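Local structure of HpcE (Thermus thermophilus, 1WZO) at residues B[11-16]-B[28-33]; B[71-76]-B[126-131]; B[134-137]-B[141-144]. The protein probably catalyses isomerisation of a hydroxylated seven-carbon dienedioate in bacterial aromatic degradation, as a tetrameric member of the fumarylacetoacetate hydrolase family. All blocks are in the same frame, centred on the assembly; numbering follows the deposited sequence.

Contact 1: B[11-16]-B[28-33]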
ATOM      1  N   ARG B  11     -18.451   0.354  -6.188  1.00 25.01           N
ATOM      2  CA  ARG B  11     -17.828  -0.350  -5.072  1.00 24.61           C
ATOM      3  C   ARG B  11     -16.968  -1.536  -5.488  1.00 24.39           C
ATOM      4  O   ARG B  11     -17.348  -2.318  -6.358  1.00 23.55           O
ATOM      5  CB  ARG B  11     -18.893  -0.856  -4.089  1.00 25.34           C
ATOM      6  CG  ARG B  11     -19.899   0.190  -3.620  1.00 27.11           C
ATOM      7  CD  ARG B  11     -20.747  -0.359  -2.482  1.00 26.60           C
ATOM      8  NE  ARG B  11     -19.948  -0.566  -1.280  1.00 29.25           N
ATOM      9  CZ  ARG B  11     -20.334  -1.286  -0.232  1.00 30.85           C
ATOM     10  NH1 ARG B  11     -21.518  -1.883  -0.231  1.00 31.47           N
ATOM     11  NH2 ARG B  11     -19.533  -1.407   0.814  1.00 30.92           N
ATOM     12  N   VAL B  12     -15.807  -1.663  -4.854  1.00 25.15           N
ATOM     13  CA  VAL B  12     -14.920  -2.788  -5.120  1.00 25.63           C
ATOM     14  C   VAL B  12     -15.347  -3.863  -4.129  1.00 26.05           C
ATOM     15  O   VAL B  12     -15.386  -3.620  -2.923  1.00 25.43           O
ATOM     16  CB  VAL B  12     -13.439  -2.433  -4.869  1.00 27.87           C
ATOM     17  CG1 VAL B  12     -12.580  -3.689  -4.961  1.00 27.85           C
ATOM     18  CG2 VAL B  12     -12.964  -1.405  -5.890  1.00 28.08           C
ATOM     19  N   HIS B  13     -15.687  -5.041  -4.639  1.00 25.74           N
ATOM     20  CA  HIS B  13     -16.122  -6.140  -3.787  1.00 27.37           C
ATOM     21  C   HIS B  13     -15.171  -7.320  -3.826  1.00 29.25           C
ATOM     22  O   HIS B  13     -14.634  -7.666  -4.878  1.00 26.82           O
ATOM     23  CB  HIS B  13     -17.500  -6.649  -4.219  1.00 26.88           C
ATOM     24  CG  HIS B  13     -18.632  -5.733  -3.877  1.00 27.10           C
ATOM     25  ND1 HIS B  13     -18.986  -5.441  -2.577  1.00 27.02           N
ATOM     26  CD2 HIS B  13     -19.511  -5.071  -4.666  1.00 26.30           C
ATOM     27  CE1 HIS B  13     -20.037  -4.638  -2.581  1.00 27.73           C
ATOM     28  NE2 HIS B  13     -20.374  -4.399  -3.836  1.00 27.52           N
ATOM     29  N   GLN B  14     -14.965  -7.935  -2.668  1.00 30.57           N
ATOM     30  CA  GLN B  14     -14.135  -9.123  -2.582  1.00 35.42           C
ATOM     31  C   GLN B  14     -15.152 -10.223  -2.332  1.00 35.89           C
ATOM     32  O   GLN B  14     -15.700 -10.327  -1.234  1.00 37.95           O
ATOM     33  CB  GLN B  14     -13.149  -9.022  -1.421  1.00 37.21           C
ATOM     34  CG  GLN B  14     -12.156  -7.889  -1.581  1.00 43.26           C
ATOM     35  CD  GLN B  14     -10.792  -8.232  -1.022  1.00 47.47           C
ATOM     36  OE1 GLN B  14     -10.137  -9.167  -1.489  1.00 49.05           O
ATOM     37  NE2 GLN B  14     -10.354  -7.478  -0.016  1.00 50.17           N
ATOM     38  N   GLY B  15     -15.422 -11.024  -3.358  1.00 35.12           N
ATOM     39  CA  GLY B  15     -16.412 -12.070  -3.211  1.00 36.25           C
ATOM     40  C   GLY B  15     -15.995 -13.496  -3.504  1.00 36.75           C
ATOM     41  O   GLY B  15     -14.810 -13.810  -3.618  1.00 36.65           O
ATOM     42  N   VAL B  16     -16.998 -14.362  -3.622  1.00 36.24           N
ATOM     43  CA  VAL B  16     -16.795 -15.781  -3.889  1.00 37.62           C
ATOM     44  C   VAL B  16     -17.672 -16.204  -5.061  1.00 38.05           C
ATOM     45  O   VAL B  16     -18.812 -15.758  -5.187  1.00 36.87           O
ATOM     46  CB  VAL B  16     -17.183 -16.629  -2.662  1.00 37.75           C
ATOM     47  CG1 VAL B  16     -16.767 -18.075  -2.871  1.00 38.70           C
ATOM     48  CG2 VAL B  16     -16.546 -16.050  -1.414  1.00 39.43           C
ATOM     49  N   GLU B  28     -24.661 -10.738  -0.607  1.00 40.29           N
ATOM     50  CA  GLU B  28     -25.513 -10.380  -1.736  1.00 40.09           C
ATOM     51  C   GLU B  28     -24.917 -10.903  -3.039  1.00 38.66           C
ATOM     52  O   GLU B  28     -23.705 -10.838  -3.250  1.00 36.62           O
ATOM     53  CB  GLU B  28     -25.686  -8.861  -1.817  1.00 42.25           C
ATOM     54  CG  GLU B  28     -26.396  -8.256  -0.614  1.00 46.28           C
ATOM     55  CD  GLU B  28     -27.727  -8.936  -0.316  1.00 48.05           C
ATOM     56  OE1 GLU B  28     -28.574  -9.022  -1.232  1.00 49.25           O
ATOM     57  OE2 GLU B  28     -27.924  -9.381   0.834  1.00 49.29           O
ATOM     58  N   ALA B  29     -25.779 -11.420  -3.910  1.00 37.65           N
ATOM     59  CA  ALA B  29     -25.344 -11.969  -5.188  1.00 36.86           C
ATOM     60  C   ALA B  29     -25.299 -10.934  -6.303  1.00 37.08           C
ATOM     61  O   ALA B  29     -26.051  -9.958  -6.301  1.00 37.05           O
ATOM     62  CB  ALA B  29     -26.256 -13.124  -5.593  1.00 36.82           C
ATOM     63  N   HIS B  30     -24.401 -11.168  -7.257  1.00 36.99           N
ATOM     64  CA  HIS B  30     -24.215 -10.296  -8.411  1.00 35.18           C
ATOM     65  C   HIS B  30     -24.047 -11.172  -9.644  1.00 35.94           C
ATOM     66  O   HIS B  30     -23.368 -12.201  -9.593  1.00 35.32           O
ATOM     67  CB  HIS B  30     -22.948  -9.457  -8.250  1.00 32.80           C
ATOM     68  CG  HIS B  30     -22.975  -8.519  -7.085  1.00 31.29           C
ATOM     69  ND1 HIS B  30     -23.260  -7.178  -7.218  1.00 28.88           N
ATOM     70  CD2 HIS B  30     -22.723  -8.723  -5.770  1.00 29.97           C
ATOM     71  CE1 HIS B  30     -23.180  -6.593  -6.036  1.00 29.57           C
ATOM     72  NE2 HIS B  30     -22.855  -7.509  -5.140  1.00 30.02           N
ATOM     73  N   ARG B  31     -24.667 -10.781 -10.751  1.00 37.57           N
ATOM     74  CA  ARG B  31     -24.515 -11.540 -11.984  1.00 39.37           C
ATOM     75  C   ARG B  31     -23.242 -11.015 -12.637  1.00 39.02           C
ATOM     76  O   ARG B  31     -23.017  -9.806 -12.680  1.00 39.52           O
ATOM     77  CB  ARG B  31     -25.692 -11.308 -12.934  1.00 42.80           C
ATOM     78  CG  ARG B  31     -27.044 -11.786 -12.430  1.00 46.10           C
ATOM     79  CD  ARG B  31     -28.047 -11.806 -13.574  1.00 48.82           C
ATOM     80  NE  ARG B  31     -28.031 -10.550 -14.321  1.00 52.27           N
ATOM     81  CZ  ARG B  31     -28.760 -10.313 -15.407  1.00 54.12           C
ATOM     82  NH1 ARG B  31     -29.571 -11.247 -15.884  1.00 55.27           N
ATOM     83  NH2 ARG B  31     -28.674  -9.139 -16.019  1.00 55.51           N
ATOM     84  N   PRO B  32     -22.392 -11.914 -13.148  1.00 39.27           N
ATOM     85  CA  PRO B  32     -21.139 -11.511 -13.797  1.00 38.56           C
ATOM     86  C   PRO B  32     -21.331 -10.406 -14.839  1.00 39.02           C
ATOM     87  O   PRO B  32     -20.620  -9.399 -14.833  1.00 37.25           O
ATOM     88  CB  PRO B  32     -20.649 -12.814 -14.416  1.00 37.85           C
ATOM     89  CG  PRO B  32     -21.094 -13.827 -13.400  1.00 38.43           C
ATOM     90  CD  PRO B  32     -22.506 -13.383 -13.094  1.00 38.84           C
ATOM     91  N   GLU B  33     -22.307 -10.606 -15.721  1.00 38.97           N
ATOM     92  CA  GLU B  33     -22.620  -9.658 -16.785  1.00 39.33           C
ATOM     93  C   GLU B  33     -22.930  -8.253 -16.273  1.00 38.84           C
ATOM     94  O   GLU B  33     -22.876  -7.285 -17.034  1.00 38.54           O
ATOM     95  CB  GLU B  33     -23.818 -10.171 -17.587  1.00 42.25           C
ATOM     96  CG  GLU B  33     -25.116 -10.199 -16.784  1.00 44.76           C
ATOM     97  CD  GLU B  33     -26.234 -10.947 -17.487  1.00 48.05           C
ATOM     98  OE1 GLU B  33     -26.568 -10.588 -18.639  1.00 49.79           O
ATOM     99  OE2 GLU B  33     -26.781 -11.893 -16.879  1.00 48.25           O
TER
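His13 and His30 are the two side chains that meet here, and they touch ring to ring. The centroids stand 5.2 Å apart and the planes are inclined at 42°, an oblique aromatic pair. The nearest approach is 4.2 Å, from His13 CD2 to His30 NE2, so the rings only graze each other. Each histidine sends its CB toward the opposing segment, and the two side chains cross at about a right angle. In His13, chi1 at -73° sets CG beside the backbone N and opposite the carbonyl carbon, which swings the ring toward 28-33, and chi2 turns its CD2-NE2 side to His30.

No backbone bond joins 11-16 to 28-33. Strand 21-23 lies between them, pairing antiparallel with strand 11-18 on one side and with strand 29-30 on the other. The contact thus reaches across the middle strand of a small antiparallel meander in the N-terminal part of the chain, far from the chain's centre, where Arg11 meets neighbouring subunits.

The polar bonds of both rings run to the turn that follows the middle strand: His13 ND1 is hydrogen-bonded to Glu25 OE1, and His30 NE2 to Asp24 OD2. Phe6, on strand 2-8, meets both rings. The two acids would probably stabilise positive charge on the imidazoles, though no charge can be assigned from the geometry.

A cationic group lies against His13 as well. His13 CE1 is 3.8 Å above the guanidinium plane of Arg11, toward its rim, while Arg11 NH2 makes a salt bridge to Asp149 of the second subunit.

Contact 2: B[71-76]-B[126-131]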
ATOM      1  N   PHE B  71      12.496 -15.210 -15.112  1.00 13.76           N
ATOM      2  CA  PHE B  71      12.323 -13.876 -15.670  1.00 13.84           C
ATOM      3  C   PHE B  71      11.207 -13.150 -14.926  1.00 15.63           C
ATOM      4  O   PHE B  71      10.422 -13.759 -14.195  1.00 14.49           O
ATOM      5  CB  PHE B  71      12.029 -13.904 -17.173  1.00 13.84           C
ATOM      6  CG  PHE B  71      10.713 -14.524 -17.534  1.00 18.50           C
ATOM      7  CD1 PHE B  71      10.611 -15.893 -17.752  1.00 18.63           C
ATOM      8  CD2 PHE B  71       9.577 -13.734 -17.681  1.00 16.51           C
ATOM      9  CE1 PHE B  71       9.394 -16.466 -18.116  1.00 20.34           C
ATOM     10  CE2 PHE B  71       8.361 -14.300 -18.044  1.00 20.54           C
ATOM     11  CZ  PHE B  71       8.273 -15.671 -18.262  1.00 20.20           C
ATOM     12  N   TRP B  72      11.133 -11.845 -15.141  1.00 15.06           N
ATOM     13  CA  TRP B  72      10.165 -10.996 -14.463  1.00 15.15           C
ATOM     14  C   TRP B  72       9.031 -10.477 -15.338  1.00 14.94           C
ATOM     15  O   TRP B  72       9.200 -10.286 -16.536  1.00 14.06           O
ATOM     16  CB  TRP B  72      10.936  -9.813 -13.860  1.00 15.50           C
ATOM     17  CG  TRP B  72      10.116  -8.669 -13.327  1.00 15.23           C
ATOM     18  CD1 TRP B  72       9.332  -8.668 -12.209  1.00 15.74           C
ATOM     19  CD2 TRP B  72      10.104  -7.329 -13.826  1.00 15.91           C
ATOM     20  NE1 TRP B  72       8.842  -7.407 -11.975  1.00 13.82           N
ATOM     21  CE2 TRP B  72       9.301  -6.565 -12.954  1.00 15.54           C
ATOM     22  CE3 TRP B  72      10.701  -6.695 -14.927  1.00 16.25           C
ATOM     23  CZ2 TRP B  72       9.079  -5.197 -13.143  1.00 17.93           C
ATOM     24  CZ3 TRP B  72      10.481  -5.336 -15.116  1.00 18.06           C
ATOM     25  CH2 TRP B  72       9.675  -4.601 -14.226  1.00 18.00           C
ATOM     26  N   LYS B  73       7.867 -10.275 -14.723  1.00 14.64           N
ATOM     27  CA  LYS B  73       6.709  -9.696 -15.397  1.00 15.16           C
ATOM     28  C   LYS B  73       6.294  -8.539 -14.482  1.00 15.05           C
ATOM     29  O   LYS B  73       5.988  -8.750 -13.304  1.00 15.42           O
ATOM     30  CB  LYS B  73       5.547 -10.695 -15.528  1.00 14.80           C
ATOM     31  CG  LYS B  73       5.766 -11.841 -16.519  1.00 17.37           C
ATOM     32  CD  LYS B  73       5.623 -11.437 -18.002  1.00 14.20           C
ATOM     33  CE  LYS B  73       4.162 -11.257 -18.434  1.00 16.42           C
ATOM     34  NZ  LYS B  73       3.987 -11.337 -19.937  1.00 14.27           N
ATOM     35  N   PRO B  74       6.299  -7.301 -15.000  1.00 14.69           N
ATOM     36  CA  PRO B  74       5.919  -6.125 -14.210  1.00 15.81           C
ATOM     37  C   PRO B  74       4.442  -6.118 -13.852  1.00 15.44           C
ATOM     38  O   PRO B  74       3.617  -6.642 -14.596  1.00 16.41           O
ATOM     39  CB  PRO B  74       6.291  -4.959 -15.123  1.00 14.57           C
ATOM     40  CG  PRO B  74       6.049  -5.517 -16.475  1.00 19.87           C
ATOM     41  CD  PRO B  74       6.634  -6.913 -16.381  1.00 16.19           C
ATOM     42  N   ASN B  75       4.107  -5.517 -12.714  1.00 14.69           N
ATOM     43  CA  ASN B  75       2.716  -5.449 -12.298  1.00 16.33           C
ATOM     44  C   ASN B  75       1.902  -4.667 -13.332  1.00 16.18           C
ATOM     45  O   ASN B  75       0.689  -4.849 -13.438  1.00 15.21           O
ATOM     46  CB  ASN B  75       2.603  -4.805 -10.912  1.00 18.63           C
ATOM     47  CG  ASN B  75       3.037  -5.750  -9.784  1.00 25.72           C
ATOM     48  OD1 ASN B  75       3.253  -5.322  -8.649  1.00 30.29           O
ATOM     49  ND2 ASN B  75       3.152  -7.034 -10.093  1.00 25.40           N
ATOM     50  N   THR B  76       2.566  -3.812 -14.111  1.00 13.93           N
ATOM     51  CA  THR B  76       1.861  -3.050 -15.135  1.00 13.51           C
ATOM     52  C   THR B  76       1.414  -3.913 -16.322  1.00 12.49           C
ATOM     53  O   THR B  76       0.668  -3.449 -17.181  1.00 12.82           O
ATOM     54  CB  THR B  76       2.705  -1.846 -15.652  1.00 13.80           C
ATOM     55  OG1 THR B  76       4.079  -2.230 -15.756  1.00 14.31           O
ATOM     56  CG2 THR B  76       2.580  -0.651 -14.698  1.00 15.82           C
ATOM     57  N   ALA B 126      -2.931 -17.826 -15.943  1.00 17.12           N
ATOM     58  CA  ALA B 126      -2.193 -16.689 -16.479  1.00 17.92           C
ATOM     59  C   ALA B 126      -1.993 -16.846 -17.976  1.00 18.60           C
ATOM     60  O   ALA B 126      -1.852 -17.958 -18.485  1.00 17.45           O
ATOM     61  CB  ALA B 126      -0.829 -16.566 -15.796  1.00 17.09           C
ATOM     62  N   ASN B 127      -2.006 -15.721 -18.676  1.00 16.34           N
ATOM     63  CA  ASN B 127      -1.747 -15.705 -20.105  1.00 16.58           C
ATOM     64  C   ASN B 127      -0.442 -14.900 -20.198  1.00 17.33           C
ATOM     65  O   ASN B 127      -0.462 -13.667 -20.199  1.00 14.55           O
ATOM     66  CB  ASN B 127      -2.866 -14.985 -20.858  1.00 15.75           C
ATOM     67  CG  ASN B 127      -2.721 -15.122 -22.356  1.00 17.08           C
ATOM     68  OD1 ASN B 127      -1.643 -15.461 -22.849  1.00 16.72           O
ATOM     69  ND2 ASN B 127      -3.800 -14.856 -23.092  1.00 18.20           N
ATOM     70  N   ASP B 128       0.688 -15.603 -20.245  1.00 16.54           N
ATOM     71  CA  ASP B 128       2.004 -14.960 -20.295  1.00 16.72           C
ATOM     72  C   ASP B 128       2.395 -14.636 -21.735  1.00 17.18           C
ATOM     73  O   ASP B 128       3.238 -15.303 -22.335  1.00 18.42           O
ATOM     74  CB  ASP B 128       3.031 -15.884 -19.623  1.00 17.10           C
ATOM     75  CG  ASP B 128       4.442 -15.340 -19.678  1.00 20.13           C
ATOM     76  OD1 ASP B 128       4.611 -14.109 -19.568  1.00 18.79           O
ATOM     77  OD2 ASP B 128       5.385 -16.150 -19.816  1.00 20.77           O
ATOM     78  N   LEU B 129       1.769 -13.597 -22.277  1.00 17.39           N
ATOM     79  CA  LEU B 129       1.998 -13.183 -23.655  1.00 17.79           C
ATOM     80  C   LEU B 129       3.429 -12.767 -23.967  1.00 18.56           C
ATOM     81  O   LEU B 129       4.192 -12.344 -23.091  1.00 16.57           O
ATOM     82  CB  LEU B 129       1.028 -12.054 -24.028  1.00 17.86           C
ATOM     83  CG  LEU B 129      -0.447 -12.465 -24.153  1.00 15.85           C
ATOM     84  CD1 LEU B 129      -1.334 -11.566 -23.293  1.00 14.99           C
ATOM     85  CD2 LEU B 129      -0.870 -12.392 -25.616  1.00 17.83           C
ATOM     86  N   VAL B 130       3.793 -12.906 -25.231  1.00 17.56           N
ATOM     87  CA  VAL B 130       5.126 -12.540 -25.669  1.00 18.55           C
ATOM     88  C   VAL B 130       5.088 -12.048 -27.107  1.00 19.55           C
ATOM     89  O   VAL B 130       4.304 -12.541 -27.925  1.00 19.38           O
ATOM     90  CB  VAL B 130       6.108 -13.740 -25.575  1.00 19.79           C
ATOM     91  CG1 VAL B 130       5.594 -14.914 -26.415  1.00 19.24           C
ATOM     92  CG2 VAL B 130       7.490 -13.319 -26.075  1.00 19.05           C
ATOM     93  N   ALA B 131       5.909 -11.046 -27.399  1.00 20.24           N
ATOM     94  CA  ALA B 131       6.016 -10.522 -28.754  1.00 21.15           C
ATOM     95  C   ALA B 131       7.386 -11.012 -29.212  1.00 21.31           C
ATOM     96  O   ALA B 131       8.415 -10.393 -28.914  1.00 19.97           O
ATOM     97  CB  ALA B 131       5.956  -9.005 -28.748  1.00 21.21           C
TER
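Lys73 and Asp128 mark the closest approach of the two backbones, their CA atoms 8.6 Å apart, so long side chains span most of the gap between strand 69-73 and a break in strand 120-131. That break is an inverse gamma turn centred on Asp128, closed by a weak bond from Leu129 N to Asn127 O, and it lies in the buried interior of the fumarylacetoacetate hydrolase fold.

Lys73 NZ forms a salt bridge and hydrogen bond with Asp128 OD1 at 2.9 Å, meeting the oxygen nearly along its C-O axis. The lysine is curled at chi2 and chi3, both -76°, which lays CE beside the same oxygen, CE to OD1 being 3.1 Å. NZ also donates to the carbonyls of Lys146 and Phe151, while Asp128 OD2 is salt-bridged to Lys146 NZ. Glu97 and Glu99 bring like charges close to OD2, an acidic cluster consistent with the metal-binding triad of relatives in this family.

An alanine in place of Asp128 would probably leave both lysine ammonium groups without this shared anion and open a gap at the rim of the Phe71 ring.

Phe71 comes from the opposite direction, its ring and the carboxylate only 17° from coplanar, and presents its edge: CZ lies 3.3 Å from Asp128 OD2.

Contact 3: B[134-137]-B[141-144]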
ATOM      1  N   TYR B 134      10.468  -9.047 -30.624  1.00 24.51           N
ATOM      2  CA  TYR B 134      11.447  -8.388 -29.775  1.00 24.45           C
ATOM      3  C   TYR B 134      12.353  -9.291 -28.956  1.00 24.84           C
ATOM      4  O   TYR B 134      13.039  -8.818 -28.057  1.00 24.11           O
ATOM      5  CB  TYR B 134      10.722  -7.401 -28.851  1.00 25.78           C
ATOM      6  CG  TYR B 134       9.664  -6.576 -29.564  1.00 27.24           C
ATOM      7  CD1 TYR B 134       9.930  -5.973 -30.796  1.00 27.93           C
ATOM      8  CD2 TYR B 134       8.395  -6.408 -29.012  1.00 25.14           C
ATOM      9  CE1 TYR B 134       8.950  -5.228 -31.461  1.00 28.40           C
ATOM     10  CE2 TYR B 134       7.416  -5.667 -29.663  1.00 25.76           C
ATOM     11  CZ  TYR B 134       7.697  -5.083 -30.886  1.00 27.81           C
ATOM     12  OH  TYR B 134       6.718  -4.370 -31.536  1.00 29.52           O
ATOM     13  N   VAL B 135      12.376 -10.581 -29.272  1.00 26.56           N
ATOM     14  CA  VAL B 135      13.220 -11.516 -28.542  1.00 29.14           C
ATOM     15  C   VAL B 135      14.595 -11.719 -29.189  1.00 33.23           C
ATOM     16  O   VAL B 135      14.719 -11.782 -30.416  1.00 31.67           O
ATOM     17  CB  VAL B 135      12.529 -12.899 -28.396  1.00 29.30           C
ATOM     18  CG1 VAL B 135      13.475 -13.890 -27.727  1.00 29.70           C
ATOM     19  CG2 VAL B 135      11.252 -12.762 -27.574  1.00 27.37           C
ATOM     20  N   THR B 136      15.618 -11.801 -28.339  1.00 35.46           N
ATOM     21  CA  THR B 136      17.009 -12.032 -28.744  1.00 38.25           C
ATOM     22  C   THR B 136      17.623 -12.860 -27.617  1.00 39.63           C
ATOM     23  O   THR B 136      16.907 -13.302 -26.716  1.00 40.30           O
ATOM     24  CB  THR B 136      17.814 -10.718 -28.875  1.00 38.56           C
ATOM     25  OG1 THR B 136      17.859 -10.057 -27.603  1.00 40.18           O
ATOM     26  CG2 THR B 136      17.184  -9.798 -29.908  1.00 36.68           C
ATOM     27  N   ASN B 137      18.937 -13.065 -27.645  1.00 40.50           N
ATOM     28  CA  ASN B 137      19.572 -13.854 -26.594  1.00 41.51           C
ATOM     29  C   ASN B 137      20.158 -13.036 -25.447  1.00 42.12           C
ATOM     30  O   ASN B 137      21.004 -13.525 -24.695  1.00 42.11           O
ATOM     31  CB  ASN B 137      20.648 -14.772 -27.182  1.00 42.34           C
ATOM     32  CG  ASN B 137      20.063 -15.859 -28.064  1.00 44.15           C
ATOM     33  OD1 ASN B 137      18.980 -16.383 -27.786  1.00 45.33           O
ATOM     34  ND2 ASN B 137      20.778 -16.215 -29.124  1.00 44.26           N
ATOM     35  N   PRO B 141      13.711 -14.198 -21.965  1.00 34.56           N
ATOM     36  CA  PRO B 141      13.093 -13.294 -22.946  1.00 33.56           C
ATOM     37  C   PRO B 141      13.199 -11.845 -22.468  1.00 33.19           C
ATOM     38  O   PRO B 141      13.024 -11.562 -21.285  1.00 31.59           O
ATOM     39  CB  PRO B 141      11.649 -13.787 -23.001  1.00 34.16           C
ATOM     40  CG  PRO B 141      11.406 -14.228 -21.587  1.00 34.50           C
ATOM     41  CD  PRO B 141      12.682 -14.980 -21.251  1.00 34.05           C
ATOM     42  N   PRO B 142      13.500 -10.911 -23.382  1.00 32.16           N
ATOM     43  CA  PRO B 142      13.624  -9.502 -22.993  1.00 30.51           C
ATOM     44  C   PRO B 142      12.368  -8.912 -22.349  1.00 27.69           C
ATOM     45  O   PRO B 142      11.244  -9.348 -22.610  1.00 27.34           O
ATOM     46  CB  PRO B 142      13.975  -8.807 -24.312  1.00 31.30           C
ATOM     47  CG  PRO B 142      14.723  -9.871 -25.061  1.00 31.91           C
ATOM     48  CD  PRO B 142      13.874 -11.096 -24.795  1.00 32.03           C
ATOM     49  N   ILE B 143      12.579  -7.917 -21.498  1.00 22.61           N
ATOM     50  CA  ILE B 143      11.486  -7.237 -20.830  1.00 19.05           C
ATOM     51  C   ILE B 143      10.599  -6.558 -21.878  1.00 17.72           C
ATOM     52  O   ILE B 143       9.377  -6.539 -21.752  1.00 16.88           O
ATOM     53  CB  ILE B 143      12.052  -6.218 -19.814  1.00 19.10           C
ATOM     54  CG1 ILE B 143      12.657  -6.987 -18.633  1.00 19.21           C
ATOM     55  CG2 ILE B 143      10.966  -5.249 -19.362  1.00 18.97           C
ATOM     56  CD1 ILE B 143      13.519  -6.153 -17.702  1.00 18.99           C
ATOM     57  N   ARG B 144      11.211  -6.031 -22.933  1.00 15.77           N
ATOM     58  CA  ARG B 144      10.443  -5.373 -23.987  1.00 16.74           C
ATOM     59  C   ARG B 144       9.479  -6.343 -24.684  1.00 15.52           C
ATOM     60  O   ARG B 144       8.434  -5.942 -25.193  1.00 15.05           O
ATOM     61  CB  ARG B 144      11.388  -4.767 -25.030  1.00 18.29           C
ATOM     62  CG  ARG B 144      10.672  -3.883 -26.045  1.00 21.53           C
ATOM     63  CD  ARG B 144      11.621  -2.888 -26.698  1.00 25.71           C
ATOM     64  NE  ARG B 144      12.423  -3.481 -27.761  1.00 29.11           N
ATOM     65  CZ  ARG B 144      12.002  -3.630 -29.012  1.00 30.93           C
ATOM     66  NH1 ARG B 144      10.786  -3.223 -29.358  1.00 31.22           N
ATOM     67  NH2 ARG B 144      12.797  -4.184 -29.920  1.00 30.98           N
TER
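Tyr134 and Arg144 make the closest part of this contact, which folds the loop after strand 120-131 back onto the start of the short helix 143-146. Pro142 occupies the N-cap position of that helix, and the peptide bond before Pro141 is cis, so the chain turns sharply just ahead of the first helical residue.

The arginine lies over one face of the tyrosine ring as an off-centre cation-pi pair. CZ of Arg144 is 4.2 Å from the centroid of the Tyr134 ring and 35° off its normal. The two planes are tilted by 41°, so the guanidinium dips toward the ring through one nitrogen: NH1 comes within 3.2 Å of Tyr134 CD1. A bend at chi3, 80°, turns the end of the arginine across the ring. Its main charge partner is Glu67 of the fourth subunit, salt-bridged through NH2; the tyrosine therefore backs a residue engaged in the tetramer interface. Tyr134 also touches Pro88 and Ala91.

Pro142 is the other well-packed residue. Val135 crosses its ring at about a right angle, with CG1 4.1 Å from Pro142 CD. The loose side is the rim at Thr136, which is exposed and approaches obliquely, OG1 lying 4.0 Å from Pro142 CG. Both Val135 and Thr136 also touch a crystal neighbour, so their exact positions may owe something to the lattice. No hydrogen bond joins the two segments, and Pro142 CG rests 3.6 Å from Tyr134 O.

Following the chain from the N terminus, contact 1 closes first, bringing 28-33 back near 11-16 across the strand between them. Contact 2 is the long-range closure: it joins strand 69-73 to strand 120-131 across 49 intervening residues, within the fumarylacetoacetate hydrolase-like part of the chain. Contact 3 then shuts a tight loop, 134-144, just after that strand. The three follow in series, and none nests in or crosses another. Contacts 2 and 3 touch directly through Trp72 with Ile143, Val130 with Val135 and Phe71 with Pro141, and both reach the fourth subunit. Contact 1 stands apart, its nearest atoms about 16 Å from contact 2 and about 28 Å from contact 3.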